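Local atomic coordinates of putative acetamidase/formamidase (Yersinia enterocolitica subsp. palearctica serotype O:3, PDB entry 5UBU), a protein that probably hydrolyses carbon–nitrogen bonds other than peptide bonds in linear amides and binds sodium ions. Residues B[155-158]-B[162-165]; B[223-228]-B[232-237]. All coordinates share one frame; numbering follows the deposited sequence.

Interaction 1: residues B[155-158]-B[162-165]; sequences KVYW and HTLP
Val-156 and Leu-164 face each other as an antiparallel hydrogen-bonded pair, the compact heart of a beta hairpin. Val-156 N donates to Leu-164 O at 2.7 Å, and Leu-164 N returns a bond of 2.9 Å to Val-156 O. That second acceptor has another, weak donor in Trp-158 N, which closes an inverse gamma turn centred on Tyr-157, so the chain begins to turn directly beside the ladder. One residue further out, Lys-155 and Pro-165 make a non-hydrogen-bonded pair, where the CA of Lys-155 also offers a C-H to Leu-164 O.

Apolar contacts divide between two sides. On the buried one, Val-156 CB and Leu-164 CB stand 4.2 Å apart, and Trp-158 CB reaches Leu-164 CG at 4.4 Å. The exposed side is gathered round the methyl of Thr-163. With OG1 turned beside the backbone N (chi1 -63°), Thr-163 CG2 swings to the lysine and tyrosine side. The extended lysine chain crosses it obliquely, Lys-155 CD lying 3.7 Å from Thr-163 CG2. The Tyr-157 ring brings its CD1 corner to 4.1 Å from Thr-163 CG2, the tyrosine and threonine side chains running side by side in the same direction.

The polar ends look elsewhere. Tyr-157 OH binds Asp-152, whereas Trp-158 NE1 and His-162 NE2 bond to Asp-298 and the backbone O of Leu-329 of the second subunit. The indole CG lies anti to the backbone N (chi1 -175°), which carries the ring away from the facing segment; there it also meets Arg-147 in a cation-pi contact.

The chemistry therefore implies a division of labour: two backbone bonds set the register of the hairpin, a few aliphatic contacts join the two strands on the buried side, and Trp-158 and His-162 each direct a ring nitrogen to the second subunit, while Tyr-157 stays tied to its own chain.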
loop_
_atom_site.group_PDB
_atom_site.type_symbol
_atom_site.label_atom_id
_atom_site.label_comp_id
_atom_site.label_asym_id
_atom_site.label_seq_id
_atom_site.Cartn_x
_atom_site.Cartn_y
_atom_site.Cartn_z
ATOM N N LYS B 155 -7.380 -24.193 -28.425
ATOM C CA LYS B 155 -6.045 -23.679 -28.061
ATOM C C LYS B 155 -5.738 -22.235 -28.483
ATOM O O LYS B 155 -6.374 -21.685 -29.374
ATOM C CB LYS B 155 -4.984 -24.599 -28.693
ATOM C CG LYS B 155 -5.078 -26.045 -28.203
ATOM C CD LYS B 155 -4.121 -27.028 -28.811
ATOM C CE LYS B 155 -4.351 -28.380 -28.134
ATOM N NZ LYS B 155 -3.535 -29.513 -28.669
ATOM N N VAL B 156 -4.739 -21.653 -27.814
ATOM C CA VAL B 156 -4.247 -20.292 -28.073
ATOM C C VAL B 156 -2.813 -20.473 -28.567
ATOM O O VAL B 156 -1.940 -20.892 -27.810
ATOM C CB VAL B 156 -4.281 -19.423 -26.807
ATOM C CG1 VAL B 156 -3.745 -18.025 -27.100
ATOM C CG2 VAL B 156 -5.703 -19.349 -26.246
ATOM N N TYR B 157 -2.576 -20.161 -29.840
ATOM C CA TYR B 157 -1.266 -20.368 -30.470
ATOM C C TYR B 157 -0.283 -19.232 -30.218
ATOM O O TYR B 157 0.088 -18.498 -31.136
ATOM C CB TYR B 157 -1.465 -20.627 -31.969
ATOM C CG TYR B 157 -2.387 -21.797 -32.209
ATOM C CD1 TYR B 157 -1.914 -23.107 -32.150
ATOM C CD2 TYR B 157 -3.742 -21.602 -32.459
ATOM C CE1 TYR B 157 -2.759 -24.187 -32.345
ATOM C CE2 TYR B 157 -4.597 -22.677 -32.670
ATOM C CZ TYR B 157 -4.097 -23.965 -32.609
ATOM O OH TYR B 157 -4.931 -25.025 -32.811
ATOM N N TRP B 158 0.162 -19.133 -28.965
ATOM C CA TRP B 158 1.085 -18.084 -28.526
ATOM C C TRP B 158 2.372 -18.017 -29.346
ATOM O O TRP B 158 2.798 -16.936 -29.740
ATOM C CB TRP B 158 1.433 -18.255 -27.039
ATOM C CG TRP B 158 2.267 -17.146 -26.515
ATOM C CD1 TRP B 158 3.626 -17.110 -26.409
ATOM C CD2 TRP B 158 1.792 -15.880 -26.062
ATOM N NE1 TRP B 158 4.027 -15.898 -25.901
ATOM C CE2 TRP B 158 2.916 -15.126 -25.676
ATOM C CE3 TRP B 158 0.520 -15.308 -25.939
ATOM C CZ2 TRP B 158 2.807 -13.830 -25.176
ATOM C CZ3 TRP B 158 0.411 -14.026 -25.432
ATOM C CH2 TRP B 158 1.547 -13.300 -25.060
ATOM N N HIS B 162 5.204 -22.261 -27.253
ATOM C CA HIS B 162 4.052 -22.368 -26.339
ATOM C C HIS B 162 2.679 -22.312 -26.988
ATOM O O HIS B 162 2.356 -21.366 -27.702
ATOM C CB HIS B 162 4.113 -21.273 -25.269
ATOM C CG HIS B 162 5.362 -21.305 -24.452
ATOM N ND1 HIS B 162 6.409 -20.431 -24.658
ATOM C CD2 HIS B 162 5.752 -22.135 -23.458
ATOM C CE1 HIS B 162 7.377 -20.703 -23.803
ATOM N NE2 HIS B 162 7.006 -21.736 -23.068
ATOM N N THR B 163 1.891 -23.355 -26.726
ATOM C CA THR B 163 0.516 -23.458 -27.197
ATOM C C THR B 163 -0.254 -23.564 -25.896
ATOM O O THR B 163 -0.090 -24.530 -25.156
ATOM C CB THR B 163 0.293 -24.688 -28.092
ATOM O OG1 THR B 163 1.102 -24.568 -29.263
ATOM C CG2 THR B 163 -1.170 -24.773 -28.525
ATOM N N LEU B 164 -1.057 -22.550 -25.600
ATOM C CA LEU B 164 -1.813 -22.509 -24.348
ATOM C C LEU B 164 -3.237 -23.027 -24.512
ATOM O O LEU B 164 -3.827 -22.884 -25.593
ATOM C CB LEU B 164 -1.878 -21.075 -23.839
ATOM C CG LEU B 164 -0.555 -20.328 -23.764
ATOM C CD1 LEU B 164 -0.812 -18.904 -23.286
ATOM C CD2 LEU B 164 0.426 -21.087 -22.868
ATOM N N PRO B 165 -3.799 -23.641 -23.450
ATOM C CA PRO B 165 -5.183 -24.090 -23.568
ATOM C C PRO B 165 -6.138 -22.899 -23.609
ATOM O O PRO B 165 -5.847 -21.840 -23.056
ATOM C CB PRO B 165 -5.414 -24.905 -22.287
ATOM C CG PRO B 165 -4.060 -25.252 -21.789
ATOM C CD PRO B 165 -3.172 -24.118 -22.206
#

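Interaction 2: residues B[223-228]-B[232-237]; sequences ACQGDG and GTAVEF. With NA (sodium ion), chain G.
Val-235 O accepts a hydrogen bond from Ala-223 N at 3.0 Å, nearly straight at the hydrogen (168°) and lying in the carbonyl plane. It is the one hydrogen bond between two segments that run in almost opposite directions, and most of the remaining side-chain contact is apolar.

Val-235 divides its two methyls between neighbours. Val-235 CG1, anti to the backbone N (chi1 171°), rests 3.8 Å from Ala-223 CB, while CG2 turns to Cys-224 SG. Ala-223 CB also sits over one face of the Phe-237 ring, with CD1 the nearest ring atom of the apolar pair at 4.1 Å; its methyl thus touches both a valine branch and an aromatic face. Further along, Ala-234 CB packs against Gln-225 CB at 3.9 Å.

Between Val-235 and Phe-237 the chain sends Glu-236 away from the facing segment. Bent at its second torsion (chi2 -63°), this side chain folds its carboxylate back to chelate a sodium ion, with Glu-236 OE1 and OE2 each 2.2 Å from the metal. Glu-236 OE1 is gripped a second time by Ala-234 N, at 3.1 Å and from above the carboxylate plane, a bond that would help fix the rotation of the group. Asp-220 and His-222 also bind this sodium. The amide of Gln-225, in turn, bonds to His-169 through OE1 and to the backbone O of Asp-195 through NE2; Asp-195 binds the other sodium of this two-ion site.

The short, weakly bonded strand 236-237 pairs antiparallel with strand 214-222, with a backbone hydrogen bond between Phe-237 and Ala-221, and the buried contact continues that pairing into the loop beyond it, with Leu-151 of strand 145-151 packed on Ala-223 and Val-235.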
loop_
_atom_site.group_PDB
_atom_site.type_symbol
_atom_site.label_atom_id
_atom_site.label_comp_id
_atom_site.label_asym_id
_atom_site.label_seq_id
_atom_site.Cartn_x
_atom_site.Cartn_y
_atom_site.Cartn_z
ATOM N N ALA B 223 -9.119 -14.946 -23.839
ATOM C CA ALA B 223 -8.944 -16.343 -24.261
ATOM C C ALA B 223 -8.206 -17.127 -23.181
ATOM O O ALA B 223 -8.275 -18.348 -23.138
ATOM C CB ALA B 223 -8.186 -16.415 -25.578
ATOM N N CYS B 224 -7.489 -16.398 -22.330
ATOM C CA CYS B 224 -6.728 -16.960 -21.215
ATOM C C CYS B 224 -6.196 -15.792 -20.405
ATOM O O CYS B 224 -6.221 -14.668 -20.891
ATOM C CB CYS B 224 -5.567 -17.817 -21.735
ATOM S SG CYS B 224 -4.521 -16.970 -22.951
ATOM N N GLN B 225 -5.737 -16.043 -19.178
ATOM C CA GLN B 225 -5.162 -14.985 -18.335
ATOM C C GLN B 225 -4.430 -15.537 -17.126
ATOM O O GLN B 225 -4.911 -16.461 -16.466
ATOM C CB GLN B 225 -6.226 -14.001 -17.826
ATOM C CG GLN B 225 -5.674 -12.861 -16.964
ATOM C CD GLN B 225 -6.745 -12.055 -16.282
ATOM O OE1 GLN B 225 -7.687 -11.584 -16.912
ATOM N NE2 GLN B 225 -6.590 -11.871 -14.986
ATOM N N GLY B 226 -3.289 -14.919 -16.820
ATOM C CA GLY B 226 -2.506 -15.299 -15.662
ATOM C C GLY B 226 -2.998 -14.548 -14.426
ATOM O O GLY B 226 -3.730 -13.549 -14.530
ATOM N N ASP B 227 -2.613 -15.040 -13.252
ATOM C CA ASP B 227 -2.996 -14.409 -12.001
ATOM C C ASP B 227 -2.273 -13.069 -11.933
ATOM O O ASP B 227 -1.042 -13.015 -11.951
ATOM C CB ASP B 227 -2.621 -15.291 -10.803
ATOM C CG ASP B 227 -3.364 -16.625 -10.787
ATOM O OD1 ASP B 227 -4.312 -16.815 -11.588
ATOM O OD2 ASP B 227 -3.007 -17.489 -9.953
ATOM N N GLY B 228 -3.054 -11.995 -11.894
ATOM C CA GLY B 228 -2.526 -10.641 -11.851
ATOM C C GLY B 228 -2.537 -9.909 -13.188
ATOM O O GLY B 228 -2.474 -8.681 -13.197
ATOM N N GLY B 232 -0.473 -6.084 -18.203
ATOM C CA GLY B 232 -1.533 -5.103 -18.428
ATOM C C GLY B 232 -2.696 -5.680 -19.205
ATOM O O GLY B 232 -3.845 -5.257 -19.015
ATOM N N THR B 233 -2.403 -6.642 -20.086
ATOM C CA THR B 233 -3.437 -7.282 -20.903
ATOM C C THR B 233 -3.288 -8.796 -20.957
ATOM O O THR B 233 -2.200 -9.341 -20.811
ATOM C CB THR B 233 -3.403 -6.784 -22.377
ATOM O OG1 THR B 233 -2.235 -7.277 -23.045
ATOM C CG2 THR B 233 -3.426 -5.267 -22.459
ATOM N N ALA B 234 -4.410 -9.458 -21.190
ATOM C CA ALA B 234 -4.463 -10.897 -21.340
ATOM C C ALA B 234 -4.513 -11.092 -22.854
ATOM O O ALA B 234 -3.990 -10.254 -23.589
ATOM C CB ALA B 234 -5.716 -11.434 -20.679
ATOM N N VAL B 235 -5.079 -12.204 -23.320
ATOM C CA VAL B 235 -5.246 -12.410 -24.760
ATOM C C VAL B 235 -6.659 -11.888 -25.019
ATOM O O VAL B 235 -7.636 -12.599 -24.840
ATOM C CB VAL B 235 -5.053 -13.880 -25.202
ATOM C CG1 VAL B 235 -5.449 -14.059 -26.663
ATOM C CG2 VAL B 235 -3.605 -14.309 -24.980
ATOM N N GLU B 236 -6.731 -10.619 -25.417
ATOM C CA GLU B 236 -7.989 -9.929 -25.678
ATOM C C GLU B 236 -8.602 -10.376 -27.004
ATOM O O GLU B 236 -7.905 -10.396 -28.033
ATOM C CB GLU B 236 -7.725 -8.425 -25.780
ATOM C CG GLU B 236 -6.897 -7.811 -24.655
ATOM C CD GLU B 236 -7.549 -7.901 -23.296
ATOM O OE1 GLU B 236 -6.809 -7.770 -22.291
ATOM O OE2 GLU B 236 -8.782 -8.095 -23.222
ATOM N N PHE B 237 -9.898 -10.700 -27.008
ATOM C CA PHE B 237 -10.549 -11.129 -28.255
ATOM C C PHE B 237 -12.050 -10.819 -28.291
ATOM O O PHE B 237 -12.675 -10.555 -27.269
ATOM C CB PHE B 237 -10.282 -12.630 -28.533
ATOM C CG PHE B 237 -11.143 -13.588 -27.737
ATOM C CD1 PHE B 237 -11.097 -13.624 -26.360
ATOM C CD2 PHE B 237 -11.949 -14.514 -28.386
ATOM C CE1 PHE B 237 -11.884 -14.523 -25.642
ATOM C CE2 PHE B 237 -12.724 -15.423 -27.663
ATOM C CZ PHE B 237 -12.681 -15.426 -26.291
HETATM NA NA NA G . -8.662 -7.289 -21.128
#

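The two contacts come in series along the chain: interaction 1 closes at residue 165, well before interaction 2 opens at 223, yet their centres lie only about 12 Å apart. Interaction 1 is the edge hairpin of a four-stranded antiparallel sheet, about 22 Å from the chain's centre; interaction 2 belongs to the mixed sheet around strand 214-222 and lies deeper, at about 12 Å. They meet directly, with Val-156 CG2 packed 3.9 Å from Ala-223 CB and the Trp-158 ring against Val-235. The hairpin thus covers the apolar side of a loop that carries a sodium ligand, and both contacts abut the second subunit, which places metal site and subunit interface close together.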